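Local structure of membrane-anchored mycosin mycp1 (Mycobacterium thermoresistibile, 4HVL) at residues A[159-167]-A[195-203]. The protein is a membrane-anchored, subtilisin-like serine protease of the mycosin family and an essential component of the type VII (ESX-1) secretion system. Sequence-based numbering, arbitrary orientation.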
ATOM      1  N   LEU A 159     -13.288  -2.749   6.389  1.00 18.69           N
ATOM      2  CA  LEU A 159     -12.997  -3.922   5.536  1.00 18.16           C
ATOM      3  C   LEU A 159     -14.127  -4.215   4.537  1.00 17.66           C
ATOM      4  O   LEU A 159     -13.875  -4.632   3.407  1.00 17.52           O
ATOM      5  CB  LEU A 159     -12.690  -5.148   6.388  1.00 18.25           C
ATOM      6  CG  LEU A 159     -11.304  -5.139   7.047  1.00 18.39           C
ATOM      7  CD1 LEU A 159     -11.202  -6.234   8.099  1.00 18.99           C
ATOM      8  CD2 LEU A 159     -10.184  -5.309   6.041  1.00 17.78           C
ATOM      9  N   ARG A 160     -15.368  -3.972   4.933  1.00 17.88           N
ATOM     10  CA  ARG A 160     -16.450  -4.073   3.969  1.00 17.83           C
ATOM     11  C   ARG A 160     -16.313  -3.035   2.838  1.00 16.92           C
ATOM     12  O   ARG A 160     -16.478  -3.381   1.660  1.00 16.31           O
ATOM     13  CB  ARG A 160     -17.810  -4.011   4.670  1.00 18.84           C
ATOM     14  CG  ARG A 160     -18.160  -5.298   5.418  1.00 19.93           C
ATOM     15  CD  ARG A 160     -19.623  -5.303   5.821  1.00 20.33           C
ATOM     16  NE  ARG A 160     -19.851  -4.263   6.803  1.00 21.10           N
ATOM     17  CZ  ARG A 160     -19.707  -4.422   8.119  1.00 22.10           C
ATOM     18  NH1 ARG A 160     -19.351  -5.592   8.620  1.00 22.41           N
ATOM     19  NH2 ARG A 160     -19.935  -3.402   8.946  1.00 22.76           N
ATOM     20  N   SER A 161     -16.011  -1.775   3.164  1.00 16.78           N
ATOM     21  CA  SER A 161     -15.814  -0.744   2.098  1.00 16.23           C
ATOM     22  C   SER A 161     -14.556  -1.004   1.232  1.00 15.72           C
ATOM     23  O   SER A 161     -14.526  -0.707   0.026  1.00 15.08           O
ATOM     24  CB  SER A 161     -15.793   0.667   2.690  1.00 16.57           C
ATOM     25  OG  SER A 161     -14.616   0.907   3.418  1.00 16.40           O
ATOM     26  N   LEU A 162     -13.529  -1.566   1.852  1.00 15.33           N
ATOM     27  CA  LEU A 162     -12.342  -1.964   1.139  1.00 15.24           C
ATOM     28  C   LEU A 162     -12.626  -3.042   0.092  1.00 15.18           C
ATOM     29  O   LEU A 162     -12.107  -2.983  -1.019  1.00 14.41           O
ATOM     30  CB  LEU A 162     -11.294  -2.504   2.116  1.00 15.44           C
ATOM     31  CG  LEU A 162     -10.014  -2.912   1.403  1.00 15.59           C
ATOM     32  CD1 LEU A 162      -9.335  -1.686   0.799  1.00 15.70           C
ATOM     33  CD2 LEU A 162      -9.091  -3.654   2.353  1.00 15.93           C
ATOM     34  N   ALA A 163     -13.429  -4.042   0.457  1.00 15.58           N
ATOM     35  CA  ALA A 163     -13.733  -5.108  -0.470  1.00 15.70           C
ATOM     36  C   ALA A 163     -14.385  -4.523  -1.716  1.00 15.73           C
ATOM     37  O   ALA A 163     -14.008  -4.867  -2.821  1.00 16.23           O
ATOM     38  CB  ALA A 163     -14.632  -6.148   0.170  1.00 16.26           C
ATOM     39  N   ARG A 164     -15.334  -3.611  -1.541  1.00 15.79           N
ATOM     40  CA  ARG A 164     -15.963  -2.959  -2.695  1.00 15.71           C
ATOM     41  C   ARG A 164     -14.963  -2.102  -3.494  1.00 15.63           C
ATOM     42  O   ARG A 164     -15.026  -2.025  -4.733  1.00 15.57           O
ATOM     43  CB  ARG A 164     -17.157  -2.100  -2.259  1.00 15.69           C
ATOM     44  CG  ARG A 164     -18.336  -2.903  -1.731  1.00 16.20           C
ATOM     45  CD  ARG A 164     -19.574  -2.048  -1.461  1.00 16.42           C
ATOM     46  NE  ARG A 164     -19.502  -1.351  -0.170  1.00 16.59           N
ATOM     47  CZ  ARG A 164     -19.195  -0.063   0.018  1.00 16.32           C
ATOM     48  NH1 ARG A 164     -18.899   0.746  -0.988  1.00 16.06           N
ATOM     49  NH2 ARG A 164     -19.163   0.421   1.256  1.00 16.71           N
ATOM     50  N   ALA A 165     -14.056  -1.429  -2.790  1.00 15.51           N
ATOM     51  CA  ALA A 165     -13.072  -0.596  -3.457  1.00 15.51           C
ATOM     52  C   ALA A 165     -12.139  -1.422  -4.349  1.00 15.15           C
ATOM     53  O   ALA A 165     -11.700  -0.943  -5.405  1.00 14.82           O
ATOM     54  CB  ALA A 165     -12.260   0.212  -2.434  1.00 15.48           C
ATOM     55  N   ILE A 166     -11.835  -2.645  -3.934  1.00 14.96           N
ATOM     56  CA  ILE A 166     -10.970  -3.521  -4.726  1.00 15.54           C
ATOM     57  C   ILE A 166     -11.737  -3.959  -5.981  1.00 16.21           C
ATOM     58  O   ILE A 166     -11.181  -3.914  -7.086  1.00 16.23           O
ATOM     59  CB  ILE A 166     -10.462  -4.728  -3.895  1.00 15.63           C
ATOM     60  CG1 ILE A 166      -9.514  -4.252  -2.790  1.00 15.60           C
ATOM     61  CG2 ILE A 166      -9.716  -5.715  -4.763  1.00 16.01           C
ATOM     62  CD1 ILE A 166      -9.327  -5.237  -1.650  1.00 16.13           C
ATOM     63  N   VAL A 167     -13.020  -4.331  -5.820  1.00 16.35           N
ATOM     64  CA  VAL A 167     -13.869  -4.673  -6.975  1.00 16.92           C
ATOM     65  C   VAL A 167     -13.904  -3.492  -7.955  1.00 17.00           C
ATOM     66  O   VAL A 167     -13.628  -3.640  -9.170  1.00 16.93           O
ATOM     67  CB  VAL A 167     -15.308  -5.096  -6.554  1.00 17.16           C
ATOM     68  CG1 VAL A 167     -16.227  -5.238  -7.757  1.00 17.77           C
ATOM     69  CG2 VAL A 167     -15.269  -6.432  -5.819  1.00 17.60           C
ATOM     70  N   GLY A 195     -15.633 -11.174   1.872  1.00 20.47           N
ATOM     71  CA  GLY A 195     -15.687 -10.265   0.748  1.00 19.87           C
ATOM     72  C   GLY A 195     -14.354  -9.706   0.318  1.00 18.99           C
ATOM     73  O   GLY A 195     -14.157  -9.482  -0.877  1.00 18.32           O
ATOM     74  N   VAL A 196     -13.436  -9.466   1.262  1.00 18.79           N
ATOM     75  CA  VAL A 196     -12.138  -8.917   0.897  1.00 18.36           C
ATOM     76  C   VAL A 196     -11.363  -9.942   0.083  1.00 17.75           C
ATOM     77  O   VAL A 196     -10.802  -9.620  -0.966  1.00 17.54           O
ATOM     78  CB  VAL A 196     -11.321  -8.415   2.116  1.00 18.55           C
ATOM     79  CG1 VAL A 196      -9.931  -7.926   1.687  1.00 17.85           C
ATOM     80  CG2 VAL A 196     -12.078  -7.314   2.844  1.00 19.39           C
ATOM     81  N   GLY A 197     -11.364 -11.175   0.565  1.00 17.89           N
ATOM     82  CA  GLY A 197     -10.727 -12.284  -0.118  1.00 17.88           C
ATOM     83  C   GLY A 197     -11.306 -12.495  -1.497  1.00 17.57           C
ATOM     84  O   GLY A 197     -10.572 -12.698  -2.446  1.00 17.44           O
ATOM     85  N   ALA A 198     -12.622 -12.420  -1.607  1.00 17.82           N
ATOM     86  CA  ALA A 198     -13.275 -12.609  -2.895  1.00 17.48           C
ATOM     87  C   ALA A 198     -12.906 -11.472  -3.844  1.00 16.94           C
ATOM     88  O   ALA A 198     -12.696 -11.708  -5.049  1.00 17.28           O
ATOM     89  CB  ALA A 198     -14.782 -12.705  -2.725  1.00 18.06           C
ATOM     90  N   ALA A 199     -12.802 -10.247  -3.320  1.00 16.57           N
ATOM     91  CA  ALA A 199     -12.460  -9.089  -4.146  1.00 16.30           C
ATOM     92  C   ALA A 199     -11.030  -9.189  -4.646  1.00 16.32           C
ATOM     93  O   ALA A 199     -10.765  -8.913  -5.805  1.00 16.50           O
ATOM     94  CB  ALA A 199     -12.659  -7.800  -3.381  1.00 16.40           C
ATOM     95  N   VAL A 200     -10.110  -9.596  -3.774  1.00 16.37           N
ATOM     96  CA  VAL A 200      -8.707  -9.729  -4.156  1.00 16.31           C
ATOM     97  C   VAL A 200      -8.596 -10.780  -5.243  1.00 16.39           C
ATOM     98  O   VAL A 200      -7.936 -10.563  -6.277  1.00 16.55           O
ATOM     99  CB  VAL A 200      -7.819 -10.088  -2.932  1.00 17.16           C
ATOM    100  CG1 VAL A 200      -6.398 -10.377  -3.364  1.00 17.49           C
ATOM    101  CG2 VAL A 200      -7.794  -8.944  -1.909  1.00 17.68           C
ATOM    102  N   ASN A 201      -9.272 -11.913  -5.035  1.00 16.33           N
ATOM    103  CA  ASN A 201      -9.307 -12.991  -6.035  1.00 16.51           C
ATOM    104  C   ASN A 201      -9.826 -12.534  -7.393  1.00 17.03           C
ATOM    105  O   ASN A 201      -9.261 -12.904  -8.416  1.00 17.81           O
ATOM    106  CB  ASN A 201     -10.148 -14.157  -5.525  1.00 16.65           C
ATOM    107  CG  ASN A 201     -10.129 -15.358  -6.465  1.00 17.06           C
ATOM    108  OD1 ASN A 201      -9.099 -15.970  -6.680  1.00 16.80           O
ATOM    109  ND2 ASN A 201     -11.285 -15.700  -7.012  1.00 17.64           N
ATOM    110  N   TYR A 202     -10.915 -11.765  -7.391  1.00 17.10           N
ATOM    111  CA  TYR A 202     -11.518 -11.212  -8.612  1.00 17.36           C
ATOM    112  C   TYR A 202     -10.528 -10.286  -9.328  1.00 17.14           C
ATOM    113  O   TYR A 202     -10.328 -10.407 -10.541  1.00 17.22           O
ATOM    114  CB  TYR A 202     -12.787 -10.480  -8.190  1.00 17.91           C
ATOM    115  CG  TYR A 202     -13.576  -9.658  -9.197  1.00 18.13           C
ATOM    116  CD1 TYR A 202     -14.629 -10.211  -9.900  1.00 18.47           C
ATOM    117  CD2 TYR A 202     -13.319  -8.303  -9.352  1.00 17.98           C
ATOM    118  CE1 TYR A 202     -15.383  -9.446 -10.765  1.00 19.21           C
ATOM    119  CE2 TYR A 202     -14.054  -7.526 -10.208  1.00 18.54           C
ATOM    120  CZ  TYR A 202     -15.093  -8.096 -10.910  1.00 19.14           C
ATOM    121  OH  TYR A 202     -15.815  -7.320 -11.759  1.00 19.27           O
ATOM    122  N   ALA A 203      -9.888  -9.388  -8.585  1.00 16.68           N
ATOM    123  CA  ALA A 203      -8.896  -8.490  -9.177  1.00 17.06           C
ATOM    124  C   ALA A 203      -7.758  -9.250  -9.844  1.00 17.02           C
ATOM    125  O   ALA A 203      -7.360  -8.939 -10.971  1.00 16.98           O
ATOM    126  CB  ALA A 203      -8.335  -7.521  -8.136  1.00 16.67           C
TER
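Two neighbouring helices of the subtilisin fold meet where Ala163, Ile166 and Val167 pack against Val196 and Ala199. Their local axes come within 8.2 Å and run nearly parallel, 14° apart, a close approach consistent with the small residues Ala163, Gly195 and Ala199 at the interface; the CA atoms of Ala163 and Val196 are 4.3 Å apart. Ala163 CB sits 3.5 Å from Gly195 O. In return, Ala199 CB lies 3.3 Å from Ala163 O, and Val196 CG2 approaches Leu159 O; both carbonyls already accept backbone hydrogen bonds within their own helix. Ile166 is a knob in the hole formed by Val196, Ala199, Val200 and Ala203. CG1 beside the backbone N (chi1 -67°) sends CD1 to Val200 CG2 at 4.0 Å, while CG2, anti to that N, comes within 3.5 Å of Ala199 O. Ile166 and Ala203 also touch strand 176-179, placing this side of the interface against the seven-stranded parallel sheet. Val167 divides its branches: CG2 packs on Ala199 CB, and CG1 meets the Tyr202 ring obliquely at CE2, 4.0 Å away. The Tyr202 hydroxyl is hydrogen-bonded to Asn171 OD1, one turn further along Val167's helix, at its C-terminal end.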